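Local coordinates for DNA polymerase III subunit beta (Deinococcus radiodurans, PDB 4TRT), which probably encircles DNA as a ring-shaped head-to-tail homodimer, tethering DNA polymerases and other proteins to the template and so conferring processivity, at residues A[130-135]-A[179-184]; A[139-144]-A[195-200]; A[157-160]-A[165-168]; A[172-177]-A[320-325]; A[188-193]-A[233-238]. All blocks are in the same frame, centred on the assembly; numbering follows the deposited sequence.

Contact 1 of 5, residues A[130-135]-A[179-184]; sequences GGELSR and DFPASG
Phe180 points its CB toward helix 130-135, and with CG between the backbone N and the carbonyl carbon (chi1 61°) its ring is set against Glu132 CB and Leu133 CD1. Glu132 bends at its second torsion (chi2 -79°), which brings the carboxylate beside Pro181 while its CB stays beside the Phe180 ring. The ring is met obliquely at two places: Leu133 CD1 lies 3.6 Å from Phe180 CZ, and Glu132 CB lies 4.1 Å from Phe180 CD2. Glu132 and Phe180 run alongside each other in opposite senses, the planes of carboxylate and ring only 11° apart. Beyond the ring, Glu132 OE1 comes within 3.6 Å of Pro181 CD. No hydrogen bond crosses the interface, and the contact is van der Waals throughout: the carboxylate lies against the Pro181 ring and CB against Phe180. With an alanine in place of Glu132, CB would still meet the aromatic ring, but Pro181 would probably lose the carboxylate lying against it, leaving a gap. Phe180 also packs on Ala165 and Val167 of strand 164-170. Helix 130-135, nearly antiparallel to strand 179-181, illustrates the helix-on-sheet packing of a DNA-clamp domain.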
# COMPACT_ATOMS: atom_id res chain seq x y z
N GLY A 130 -5.33 -29.00 3.27
CA GLY A 130 -5.74 -27.59 3.23
C GLY A 130 -4.96 -26.71 2.27
O GLY A 130 -5.52 -25.80 1.67
N GLY A 131 -3.67 -26.99 2.12
CA GLY A 131 -2.82 -26.27 1.17
C GLY A 131 -3.22 -26.53 -0.28
O GLY A 131 -3.26 -25.61 -1.09
N GLU A 132 -3.50 -27.79 -0.60
CA GLU A 132 -3.96 -28.16 -1.93
C GLU A 132 -5.29 -27.47 -2.20
O GLU A 132 -5.50 -26.88 -3.26
CB GLU A 132 -4.12 -29.67 -2.06
CG GLU A 132 -2.83 -30.48 -2.01
CD GLU A 132 -2.05 -30.47 -3.32
OE1 GLU A 132 -2.51 -29.83 -4.30
OE2 GLU A 132 -0.98 -31.10 -3.36
N LEU A 133 -6.19 -27.54 -1.23
CA LEU A 133 -7.51 -26.95 -1.38
C LEU A 133 -7.44 -25.43 -1.55
O LEU A 133 -8.13 -24.87 -2.39
CB LEU A 133 -8.39 -27.30 -0.18
CG LEU A 133 -9.81 -26.74 -0.21
CD1 LEU A 133 -10.56 -27.33 -1.41
CD2 LEU A 133 -10.53 -27.09 1.08
N SER A 134 -6.59 -24.77 -0.76
CA SER A 134 -6.41 -23.33 -0.85
C SER A 134 -5.88 -22.87 -2.21
O SER A 134 -6.38 -21.92 -2.79
CB SER A 134 -5.46 -22.85 0.24
OG SER A 134 -5.37 -21.43 0.22
N ARG A 135 -4.85 -23.55 -2.71
CA ARG A 135 -4.29 -23.18 -4.02
C ARG A 135 -5.31 -23.47 -5.14
O ARG A 135 -5.42 -22.69 -6.07
CB ARG A 135 -2.90 -23.81 -4.24
CG ARG A 135 -1.74 -22.90 -3.81
CD ARG A 135 -0.36 -23.54 -3.86
NE ARG A 135 0.01 -24.13 -2.58
CZ ARG A 135 -0.18 -25.41 -2.21
NH1 ARG A 135 -0.73 -26.29 -3.03
NH2 ARG A 135 0.21 -25.80 -0.99
N ASP A 179 -8.08 -29.39 -10.59
CA ASP A 179 -8.09 -30.74 -9.99
C ASP A 179 -6.97 -30.81 -8.99
O ASP A 179 -5.90 -30.25 -9.22
CB ASP A 179 -7.86 -31.81 -11.07
CG ASP A 179 -9.07 -32.00 -11.98
OD1 ASP A 179 -10.20 -32.11 -11.46
OD2 ASP A 179 -8.90 -32.02 -13.21
N PHE A 180 -7.21 -31.50 -7.87
CA PHE A 180 -6.20 -31.66 -6.84
C PHE A 180 -6.37 -32.99 -6.07
O PHE A 180 -7.47 -33.54 -6.06
CB PHE A 180 -6.24 -30.44 -5.90
CG PHE A 180 -7.55 -30.26 -5.19
CD1 PHE A 180 -8.62 -29.64 -5.81
CD2 PHE A 180 -7.71 -30.68 -3.87
CE1 PHE A 180 -9.83 -29.46 -5.15
CE2 PHE A 180 -8.92 -30.51 -3.20
CZ PHE A 180 -9.98 -29.89 -3.84
N PRO A 181 -5.29 -33.51 -5.44
CA PRO A 181 -5.40 -34.75 -4.66
C PRO A 181 -6.40 -34.67 -3.51
O PRO A 181 -6.48 -33.65 -2.81
CB PRO A 181 -3.98 -34.96 -4.12
CG PRO A 181 -3.09 -34.14 -4.99
CD PRO A 181 -3.91 -32.98 -5.46
N ALA A 182 -7.14 -35.75 -3.29
CA ALA A 182 -8.13 -35.79 -2.22
C ALA A 182 -8.17 -37.17 -1.57
O ALA A 182 -7.93 -38.20 -2.22
CB ALA A 182 -9.50 -35.41 -2.76
N SER A 183 -8.42 -37.19 -0.26
CA SER A 183 -8.75 -38.43 0.44
C SER A 183 -10.26 -38.49 0.31
O SER A 183 -11.01 -38.04 1.19
CB SER A 183 -8.29 -38.38 1.90
OG SER A 183 -8.34 -39.67 2.49
N GLY A 184 -10.70 -39.02 -0.83
CA GLY A 184 -11.92 -38.54 -1.45
C GLY A 184 -13.05 -39.52 -1.60
O GLY A 184 -13.06 -40.34 -2.51

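Contact 2 of 5, residues A[139-144]-A[195-200]; sequences SVRYAA and SVDELI
Arg141 and Val196 mark the closest backbone approach, their CA atoms 7.6 Å apart, where the chain leaving helix 130-140 with helical torsions but without the regular bonds passes the opening turns of helix 193-202. The contact itself is a salt bridge between Arg141 and Asp197. Arg141 sends CG roughly anti to its own N (chi1 152°) and then bends at the next torsion, which presents the NE side of the guanidinium to the acid. The grip is side-on and two-pronged: Arg141 NE donates to Asp197 OD1 at 2.7 Å, and Arg141 NH2 donates to Asp197 OD2 at 3.2 Å. A further bond from Arg141 NE to Asp197 OD2, at 3.3 Å, is weak. Both oxygens are met on their syn sides and lie close to the guanidinium plane, yet the two flat groups are tilted by 26°, so the donors stand somewhat off the carboxylate plane. Engaging both oxygens restrains rotation of the carboxylate about its CB-CG bond. Ala193 packs beside Arg141, while Val196 and Ile200 pack on Phe137 of helix 130-140. The bidentate salt bridge thus lies at the surface, beside this apolar packing. A helix pair backed by sheet is the hallmark of each domain in the sliding-clamp fold, whose helices line the central channel of the ring.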
# COMPACT_ATOMS: atom_id res chain seq x y z
N SER A 139 -6.96 -20.54 -7.56
CA SER A 139 -6.82 -20.68 -9.00
C SER A 139 -8.13 -20.46 -9.75
O SER A 139 -8.09 -20.07 -10.92
CB SER A 139 -6.28 -22.07 -9.36
OG SER A 139 -4.99 -22.21 -8.81
N VAL A 140 -9.28 -20.72 -9.11
CA VAL A 140 -10.59 -20.63 -9.81
C VAL A 140 -11.52 -19.52 -9.36
O VAL A 140 -12.45 -19.19 -10.08
CB VAL A 140 -11.34 -21.97 -9.78
CG1 VAL A 140 -10.41 -23.09 -10.25
CG2 VAL A 140 -11.94 -22.23 -8.39
N ARG A 141 -11.23 -18.90 -8.22
CA ARG A 141 -12.12 -17.95 -7.55
C ARG A 141 -12.55 -16.77 -8.42
O ARG A 141 -13.70 -16.34 -8.38
CB ARG A 141 -11.43 -17.44 -6.26
CG ARG A 141 -11.81 -16.05 -5.77
CD ARG A 141 -13.15 -16.15 -5.11
NE ARG A 141 -13.69 -14.89 -4.58
CZ ARG A 141 -14.60 -14.15 -5.18
NH1 ARG A 141 -15.05 -14.44 -6.40
NH2 ARG A 141 -15.06 -13.08 -4.56
N TYR A 142 -11.63 -16.22 -9.21
CA TYR A 142 -11.93 -15.09 -10.09
C TYR A 142 -13.13 -15.31 -11.04
O TYR A 142 -13.76 -14.36 -11.47
CB TYR A 142 -10.69 -14.74 -10.94
CG TYR A 142 -10.39 -15.78 -12.02
CD1 TYR A 142 -11.03 -15.73 -13.25
CD2 TYR A 142 -9.48 -16.81 -11.80
CE1 TYR A 142 -10.77 -16.67 -14.23
CE2 TYR A 142 -9.22 -17.77 -12.77
CZ TYR A 142 -9.86 -17.69 -13.99
OH TYR A 142 -9.62 -18.58 -14.99
N ALA A 143 -13.43 -16.56 -11.38
CA ALA A 143 -14.48 -16.85 -12.38
C ALA A 143 -15.90 -16.75 -11.83
O ALA A 143 -16.86 -16.68 -12.61
CB ALA A 143 -14.26 -18.24 -12.99
N ALA A 144 -16.04 -16.80 -10.51
CA ALA A 144 -17.36 -16.70 -9.87
C ALA A 144 -17.80 -15.24 -9.88
O ALA A 144 -16.97 -14.35 -9.70
CB ALA A 144 -17.32 -17.22 -8.44
N SER A 195 -17.11 -16.56 1.02
CA SER A 195 -16.66 -17.54 2.01
C SER A 195 -15.40 -18.29 1.57
O SER A 195 -14.54 -18.65 2.40
CB SER A 195 -17.78 -18.53 2.34
OG SER A 195 -18.84 -17.86 2.97
N VAL A 196 -15.25 -18.53 0.27
CA VAL A 196 -13.98 -19.06 -0.24
C VAL A 196 -12.81 -18.09 0.06
O VAL A 196 -11.74 -18.53 0.46
CB VAL A 196 -14.06 -19.41 -1.74
CG1 VAL A 196 -12.68 -19.67 -2.32
CG2 VAL A 196 -14.96 -20.61 -1.93
N ASP A 197 -13.04 -16.79 -0.09
CA ASP A 197 -12.02 -15.79 0.23
C ASP A 197 -11.55 -15.90 1.68
O ASP A 197 -10.36 -15.79 1.97
CB ASP A 197 -12.53 -14.37 -0.00
CG ASP A 197 -12.80 -14.07 -1.46
OD1 ASP A 197 -12.15 -14.68 -2.33
OD2 ASP A 197 -13.68 -13.23 -1.73
N GLU A 198 -12.50 -16.12 2.59
CA GLU A 198 -12.18 -16.27 4.00
C GLU A 198 -11.42 -17.57 4.23
O GLU A 198 -10.50 -17.61 5.03
CB GLU A 198 -13.44 -16.24 4.87
CG GLU A 198 -14.27 -14.96 4.76
CD GLU A 198 -13.49 -13.69 5.07
OE1 GLU A 198 -12.44 -13.73 5.76
OE2 GLU A 198 -13.94 -12.63 4.59
N LEU A 199 -11.83 -18.63 3.51
CA LEU A 199 -11.20 -19.93 3.65
C LEU A 199 -9.74 -19.86 3.21
O LEU A 199 -8.87 -20.37 3.90
CB LEU A 199 -11.95 -21.01 2.86
CG LEU A 199 -13.12 -21.68 3.56
CD1 LEU A 199 -13.94 -22.54 2.60
CD2 LEU A 199 -12.62 -22.50 4.74
N ILE A 200 -9.49 -19.19 2.09
CA ILE A 200 -8.14 -18.99 1.60
C ILE A 200 -7.26 -18.33 2.66
O ILE A 200 -6.10 -18.69 2.81
CB ILE A 200 -8.13 -18.18 0.28
CG1 ILE A 200 -8.72 -19.00 -0.85
CG2 ILE A 200 -6.71 -17.73 -0.09
CD1 ILE A 200 -9.04 -18.18 -2.08

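Contact 3 of 5, residues A[157-160]-A[165-168]; sequences KLEH and ARVV
Leu158 and Val167 face each other as a non-hydrogen-bonded pair, with Leu158 CD1 touching Val167 CG1 at 3.6 Å. The next pair on the same face, His160 with Ala165, touches more lightly through its side chains, the imidazole CD2 meeting the methyl group obliquely. The opposite face holds the hydrogen-bonded pairs. Glu159 N donates to Arg166 O at 2.8 Å with a nearly straight N-H...O angle of 172°, and Arg166 N returns a bond to Glu159 O at 2.9 Å. Lys157 and Val168 repeat the exchange, Lys157 N to Val168 O at 2.9 Å and Val168 N to Lys157 O at 3.0 Å. Between these rungs Val167 CA approaches Lys157 O at 3.1 Å as a CA-H...O contact.

Glu159 and Arg166 run alongside one another in the same direction, but they do not form a salt bridge with each other. Arg166 is extended as far as CD, which lies 3.5 Å from Glu159 OE1, and then bends at chi3 (-76°), turning its guanidinium aside to Asp179; the Glu159 oxygen stays well out of the guanidinium plane. Glu159 has its own partners: OE2 takes a bond from Lys157 NZ, 2.8 Å away, and one with Tyr238, and OE1 bonds to His161.

Strands 157-160 and 165-168 form a regular antiparallel hairpin in the outer part of a larger sheet. Strand 189-192 flanks it beyond Leu158 and strand 175-181 beyond Ala165 and Val167, while helix 130-140 covers Val167 through Ala136, Phe137 and Val140.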
# COMPACT_ATOMS: atom_id res chain seq x y z
N LYS A 157 -17.99 -24.62 -7.00
CA LYS A 157 -18.37 -26.02 -6.85
C LYS A 157 -17.16 -26.83 -6.40
O LYS A 157 -16.08 -26.64 -6.92
CB LYS A 157 -18.90 -26.61 -8.16
CG LYS A 157 -19.59 -27.96 -7.98
CD LYS A 157 -19.73 -28.68 -9.31
CE LYS A 157 -20.61 -29.93 -9.25
NZ LYS A 157 -20.47 -30.68 -10.53
N LEU A 158 -17.37 -27.72 -5.44
CA LEU A 158 -16.38 -28.75 -5.10
C LEU A 158 -16.95 -30.11 -5.48
O LEU A 158 -18.06 -30.46 -5.08
CB LEU A 158 -16.07 -28.70 -3.61
CG LEU A 158 -15.09 -29.78 -3.11
CD1 LEU A 158 -13.72 -29.52 -3.71
CD2 LEU A 158 -14.99 -29.80 -1.60
N GLU A 159 -16.20 -30.87 -6.27
CA GLU A 159 -16.56 -32.22 -6.70
C GLU A 159 -15.57 -33.22 -6.14
O GLU A 159 -14.36 -32.95 -6.16
CB GLU A 159 -16.44 -32.36 -8.22
CG GLU A 159 -17.42 -31.58 -9.05
CD GLU A 159 -17.13 -31.70 -10.54
OE1 GLU A 159 -16.28 -32.51 -10.95
OE2 GLU A 159 -17.76 -30.96 -11.32
N HIS A 160 -16.05 -34.38 -5.70
CA HIS A 160 -15.17 -35.49 -5.31
C HIS A 160 -15.18 -36.59 -6.34
O HIS A 160 -16.23 -36.93 -6.88
CB HIS A 160 -15.55 -36.02 -3.94
CG HIS A 160 -15.07 -35.16 -2.81
ND1 HIS A 160 -15.80 -34.14 -2.31
CD2 HIS A 160 -13.88 -35.18 -2.09
CE1 HIS A 160 -15.11 -33.55 -1.31
NE2 HIS A 160 -13.93 -34.19 -1.18
N ALA A 165 -10.12 -34.56 -6.28
CA ALA A 165 -11.24 -33.65 -6.18
C ALA A 165 -11.03 -32.51 -7.18
O ALA A 165 -9.95 -32.35 -7.74
CB ALA A 165 -11.33 -33.11 -4.76
N ARG A 166 -12.07 -31.70 -7.36
CA ARG A 166 -12.03 -30.62 -8.34
C ARG A 166 -12.83 -29.44 -7.83
O ARG A 166 -13.90 -29.62 -7.25
CB ARG A 166 -12.64 -31.11 -9.65
CG ARG A 166 -12.96 -30.02 -10.65
CD ARG A 166 -13.52 -30.60 -11.93
NE ARG A 166 -12.48 -31.19 -12.73
CZ ARG A 166 -12.60 -31.51 -14.01
NH1 ARG A 166 -13.75 -31.33 -14.66
NH2 ARG A 166 -11.56 -32.03 -14.65
N VAL A 167 -12.31 -28.23 -8.05
CA VAL A 167 -13.11 -27.02 -7.84
C VAL A 167 -13.35 -26.34 -9.17
O VAL A 167 -12.49 -26.36 -10.04
CB VAL A 167 -12.48 -26.01 -6.85
CG1 VAL A 167 -12.61 -26.51 -5.42
CG2 VAL A 167 -11.04 -25.69 -7.24
N VAL A 168 -14.54 -25.75 -9.30
CA VAL A 168 -14.96 -25.14 -10.55
C VAL A 168 -15.71 -23.84 -10.24
O VAL A 168 -16.56 -23.79 -9.34
CB VAL A 168 -15.91 -26.07 -11.35
CG1 VAL A 168 -16.17 -25.52 -12.75
CG2 VAL A 168 -15.35 -27.48 -11.43

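Contact 4 of 5, residues A[172-177]-A[320-325]; sequences GYRVAI and VLDALG
Arg174 stands in an extended backbone conformation, the last residue of the turn that leads into strand 175-177, and faces Asp322 on the helical segment 320-324. One salt bridge carries the contact. Arg174 NH1 donates to Asp322 OD2 at 2.9 Å, almost straight, with an N-H...O angle of 173°. The oxygen sits at the edge of the guanidinium, very near its plane, and is approached on its anti lone pair, away from the other carboxylate oxygen. Arg174 NH2 is 3.6 Å from Asp322 OD2, so this is a single-pronged pairing. From CG to NE the arginine is fully stretched, and this reach spans the distance from the loop before the strand to the helix; the guanidinium and carboxylate planes are 35° apart. Tyr142 packs against both partners. Were this arginine an alanine, the Asp322 carboxylate would probably be left without its mate across the domain junction and freer to turn. The two segments belong to different domains, the central and the C-terminal, 143 residues apart in sequence. Grooves at this kind of junction are where bacterial clamps bind partner peptides, although the contact itself is only a tie between domains. Its chemistry is that of one straight, in-plane bond that leaves the second carboxylate oxygen outside the pairing, so that Arg174 holds the acid at one point only, unlike a bidentate grip.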
# COMPACT_ATOMS: atom_id res chain seq x y z
N GLY A 172 -21.15 -18.87 -16.50
CA GLY A 172 -21.94 -19.42 -17.61
C GLY A 172 -21.22 -19.37 -18.96
O GLY A 172 -21.65 -20.01 -19.93
N TYR A 173 -20.13 -18.61 -19.02
CA TYR A 173 -19.38 -18.41 -20.26
C TYR A 173 -17.91 -18.78 -20.05
O TYR A 173 -17.43 -19.77 -20.63
CB TYR A 173 -19.52 -16.97 -20.74
CG TYR A 173 -20.94 -16.54 -20.98
CD1 TYR A 173 -21.73 -16.04 -19.93
CD2 TYR A 173 -21.52 -16.62 -22.24
CE1 TYR A 173 -23.04 -15.64 -20.14
CE2 TYR A 173 -22.83 -16.23 -22.46
CZ TYR A 173 -23.59 -15.74 -21.41
OH TYR A 173 -24.88 -15.35 -21.64
N ARG A 174 -17.20 -18.01 -19.22
CA ARG A 174 -15.86 -18.45 -18.80
C ARG A 174 -15.95 -19.45 -17.66
O ARG A 174 -16.89 -19.44 -16.88
CB ARG A 174 -14.94 -17.28 -18.43
CG ARG A 174 -15.37 -16.48 -17.23
CD ARG A 174 -14.34 -15.39 -17.00
NE ARG A 174 -14.66 -14.48 -15.92
CZ ARG A 174 -13.78 -13.63 -15.38
NH1 ARG A 174 -12.52 -13.60 -15.80
NH2 ARG A 174 -14.14 -12.83 -14.39
N VAL A 175 -14.92 -20.29 -17.56
CA VAL A 175 -14.87 -21.36 -16.59
C VAL A 175 -13.43 -21.45 -16.09
O VAL A 175 -12.48 -21.28 -16.87
CB VAL A 175 -15.24 -22.73 -17.22
CG1 VAL A 175 -15.45 -23.75 -16.11
CG2 VAL A 175 -16.48 -22.62 -18.10
N ALA A 176 -13.28 -21.73 -14.80
CA ALA A 176 -11.97 -22.03 -14.22
C ALA A 176 -12.12 -23.32 -13.43
O ALA A 176 -13.09 -23.48 -12.68
CB ALA A 176 -11.52 -20.90 -13.30
N ILE A 177 -11.16 -24.22 -13.63
CA ILE A 177 -11.16 -25.56 -13.04
C ILE A 177 -9.77 -25.85 -12.48
O ILE A 177 -8.76 -25.52 -13.11
CB ILE A 177 -11.45 -26.63 -14.11
CG1 ILE A 177 -12.85 -26.43 -14.71
CG2 ILE A 177 -11.29 -28.06 -13.58
CD1 ILE A 177 -13.05 -27.21 -15.99
N VAL A 320 -8.35 -12.31 -19.74
CA VAL A 320 -7.16 -13.04 -20.19
C VAL A 320 -6.16 -13.14 -19.04
O VAL A 320 -5.65 -14.23 -18.75
CB VAL A 320 -6.50 -12.39 -21.43
CG1 VAL A 320 -5.11 -12.96 -21.65
CG2 VAL A 320 -7.35 -12.60 -22.68
N LEU A 321 -5.90 -12.02 -18.39
CA LEU A 321 -4.96 -11.98 -17.28
C LEU A 321 -5.47 -12.81 -16.10
O LEU A 321 -4.67 -13.52 -15.47
CB LEU A 321 -4.66 -10.55 -16.85
CG LEU A 321 -3.88 -9.73 -17.89
CD1 LEU A 321 -3.63 -8.32 -17.38
CD2 LEU A 321 -2.56 -10.42 -18.25
N ASP A 322 -6.77 -12.74 -15.82
CA ASP A 322 -7.39 -13.60 -14.80
C ASP A 322 -7.08 -15.07 -15.11
O ASP A 322 -6.65 -15.82 -14.24
CB ASP A 322 -8.92 -13.48 -14.78
CG ASP A 322 -9.43 -12.18 -14.18
OD1 ASP A 322 -8.70 -11.48 -13.46
OD2 ASP A 322 -10.62 -11.88 -14.42
N ALA A 323 -7.34 -15.47 -16.36
CA ALA A 323 -7.21 -16.86 -16.78
C ALA A 323 -5.75 -17.34 -16.74
O ALA A 323 -5.49 -18.49 -16.38
CB ALA A 323 -7.81 -17.06 -18.17
N LEU A 324 -4.82 -16.48 -17.13
CA LEU A 324 -3.40 -16.82 -17.13
C LEU A 324 -2.74 -16.84 -15.76
O LEU A 324 -1.66 -17.44 -15.60
CB LEU A 324 -2.61 -15.85 -18.02
CG LEU A 324 -2.94 -15.95 -19.50
CD1 LEU A 324 -2.18 -14.85 -20.23
CD2 LEU A 324 -2.57 -17.33 -20.04
N GLY A 325 -3.36 -16.16 -14.80
CA GLY A 325 -2.77 -15.96 -13.48
C GLY A 325 -2.13 -17.19 -12.87
O GLY A 325 -0.96 -17.15 -12.50

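Contact 5 of 5, residues A[188-193]-A[233-238]; sequences NLIIPA and GDFPDY
Ile190 of edge strand 189-192 and Phe235 meet where the segment 233-238, which leads from the central toward the C-terminal domain, passes the outer strand of the sheet. The contact is the packing of one methyl group against loop backbone and Phe235 CB. Ile190 CD1 is that methyl: it lies 3.5 Å from Gly233 O and 3.5 Å from Phe235 N, and 4.0 Å from Phe235 CB. It is thus held against the backbone of the loop, with the carbonyl of Gly233 and the amide of Phe235 around it, and no hydrogen bond joins the segments. Ile190 reaches there because CG1 lies anti to the carbonyl carbon (chi1 -55°) and the chain then runs on extended to CD1. For Phe235 the methyl stands near the ring plane, at the edge, while Pro236 CD lies 3.5 Å above one face, toward its rim. Gly233 has a positive phi (98°), and at these angles a side chain would press on the preceding carbonyl. Phe235 also meets the ring of Phe153 edge-to-face and touches Lys157 and Val168.

Ile190 hydrogen-bonds through its backbone to Leu231, whereas Leu189 and Ile191 bond to Leu158 and Ile156 of strand 155-161. The edge strand therefore lies between the hairpin and the chain leading into the loop, and Pro192 occupies the N-cap position before helix 193-202.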
# COMPACT_ATOMS: atom_id res chain seq x y z
N ASN A 188 -20.81 -33.39 -3.32
CA ASN A 188 -20.62 -32.14 -4.03
C ASN A 188 -21.22 -30.99 -3.24
O ASN A 188 -22.31 -31.12 -2.67
CB ASN A 188 -21.21 -32.20 -5.44
CG ASN A 188 -20.46 -33.14 -6.35
OD1 ASN A 188 -19.54 -33.86 -5.92
ND2 ASN A 188 -20.85 -33.16 -7.61
N LEU A 189 -20.47 -29.89 -3.21
CA LEU A 189 -20.80 -28.70 -2.42
C LEU A 189 -20.65 -27.48 -3.33
O LEU A 189 -19.85 -27.50 -4.25
CB LEU A 189 -19.80 -28.54 -1.27
CG LEU A 189 -19.68 -29.68 -0.25
CD1 LEU A 189 -18.46 -29.47 0.63
CD2 LEU A 189 -20.93 -29.82 0.59
N ILE A 190 -21.43 -26.43 -3.06
CA ILE A 190 -21.24 -25.13 -3.68
C ILE A 190 -21.03 -24.12 -2.56
O ILE A 190 -21.93 -23.90 -1.75
CB ILE A 190 -22.43 -24.69 -4.55
CG1 ILE A 190 -22.74 -25.76 -5.62
CG2 ILE A 190 -22.12 -23.33 -5.18
CD1 ILE A 190 -24.04 -25.55 -6.36
N ILE A 191 -19.84 -23.53 -2.53
CA ILE A 191 -19.42 -22.62 -1.46
C ILE A 191 -19.52 -21.16 -1.93
O ILE A 191 -18.97 -20.83 -2.97
CB ILE A 191 -17.95 -22.90 -1.05
CG1 ILE A 191 -17.72 -24.38 -0.76
CG2 ILE A 191 -17.53 -22.03 0.14
CD1 ILE A 191 -18.47 -24.89 0.44
N PRO A 192 -20.20 -20.28 -1.18
CA PRO A 192 -20.27 -18.87 -1.60
C PRO A 192 -18.87 -18.29 -1.80
O PRO A 192 -17.97 -18.58 -1.01
CB PRO A 192 -21.00 -18.20 -0.44
CG PRO A 192 -21.78 -19.28 0.21
CD PRO A 192 -20.93 -20.51 0.08
N ALA A 193 -18.67 -17.53 -2.89
CA ALA A 193 -17.33 -17.03 -3.25
C ALA A 193 -16.67 -16.22 -2.14
O ALA A 193 -15.47 -16.37 -1.89
CB ALA A 193 -17.38 -16.19 -4.52
N GLY A 233 -29.04 -26.05 -4.76
CA GLY A 233 -29.15 -26.26 -6.20
C GLY A 233 -28.00 -27.09 -6.72
O GLY A 233 -27.05 -27.36 -6.00
N ASP A 234 -28.10 -27.49 -7.98
CA ASP A 234 -27.02 -28.18 -8.65
C ASP A 234 -26.26 -27.16 -9.50
O ASP A 234 -26.84 -26.39 -10.26
CB ASP A 234 -27.57 -29.29 -9.56
CG ASP A 234 -28.18 -30.47 -8.78
OD1 ASP A 234 -27.80 -30.69 -7.61
OD2 ASP A 234 -29.02 -31.19 -9.35
N PHE A 235 -24.95 -27.18 -9.37
CA PHE A 235 -24.11 -26.43 -10.30
C PHE A 235 -24.39 -26.86 -11.75
O PHE A 235 -24.56 -28.05 -12.02
CB PHE A 235 -22.65 -26.67 -9.95
CG PHE A 235 -21.75 -25.55 -10.38
CD1 PHE A 235 -21.69 -24.37 -9.66
CD2 PHE A 235 -20.96 -25.70 -11.50
CE1 PHE A 235 -20.85 -23.35 -10.06
CE2 PHE A 235 -20.13 -24.68 -11.91
CZ PHE A 235 -20.08 -23.50 -11.19
N PRO A 236 -24.43 -25.90 -12.69
CA PRO A 236 -24.79 -26.28 -14.06
C PRO A 236 -23.73 -27.14 -14.76
O PRO A 236 -22.60 -27.25 -14.28
CB PRO A 236 -24.94 -24.93 -14.77
CG PRO A 236 -25.15 -23.93 -13.66
CD PRO A 236 -24.28 -24.44 -12.56
N ASP A 237 -24.10 -27.74 -15.87
CA ASP A 237 -23.19 -28.60 -16.63
C ASP A 237 -22.18 -27.75 -17.41
O ASP A 237 -22.37 -27.45 -18.58
CB ASP A 237 -23.98 -29.53 -17.55
CG ASP A 237 -23.10 -30.58 -18.24
OD1 ASP A 237 -21.90 -30.66 -17.92
OD2 ASP A 237 -23.60 -31.32 -19.11
N TYR A 238 -21.10 -27.37 -16.73
CA TYR A 238 -20.00 -26.59 -17.34
C TYR A 238 -19.26 -27.33 -18.46
O TYR A 238 -18.64 -26.68 -19.30
CB TYR A 238 -19.00 -26.12 -16.25
CG TYR A 238 -18.33 -27.25 -15.52
CD1 TYR A 238 -17.17 -27.84 -16.00
CD2 TYR A 238 -18.87 -27.75 -14.34
CE1 TYR A 238 -16.57 -28.89 -15.36
CE2 TYR A 238 -18.26 -28.80 -13.67
CZ TYR A 238 -17.12 -29.37 -14.18
OH TYR A 238 -16.52 -30.43 -13.55

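Overall arrangement
The most buried of the five is contact 3, a hairpin bonded through its backbone; contacts 1 and 5 are partly buried and rest on van der Waals packing without hydrogen bonds, while contacts 2 and 4 lie at the surface and depend on arginine-aspartate salt bridges. The two bridges differ: contact 2 is two-pronged within the central domain, contact 4 single and between domains. Contacts 1 and 2 share helix 130-140, and contacts 1 and 4 share strand 175-181. Contacts 1 and 3 meet through Asp179 and Arg166, contacts 3 and 5 through Glu159 and Tyr238, their centres about 9 Å apart in each case. Tyr142 joins contacts 2 and 4.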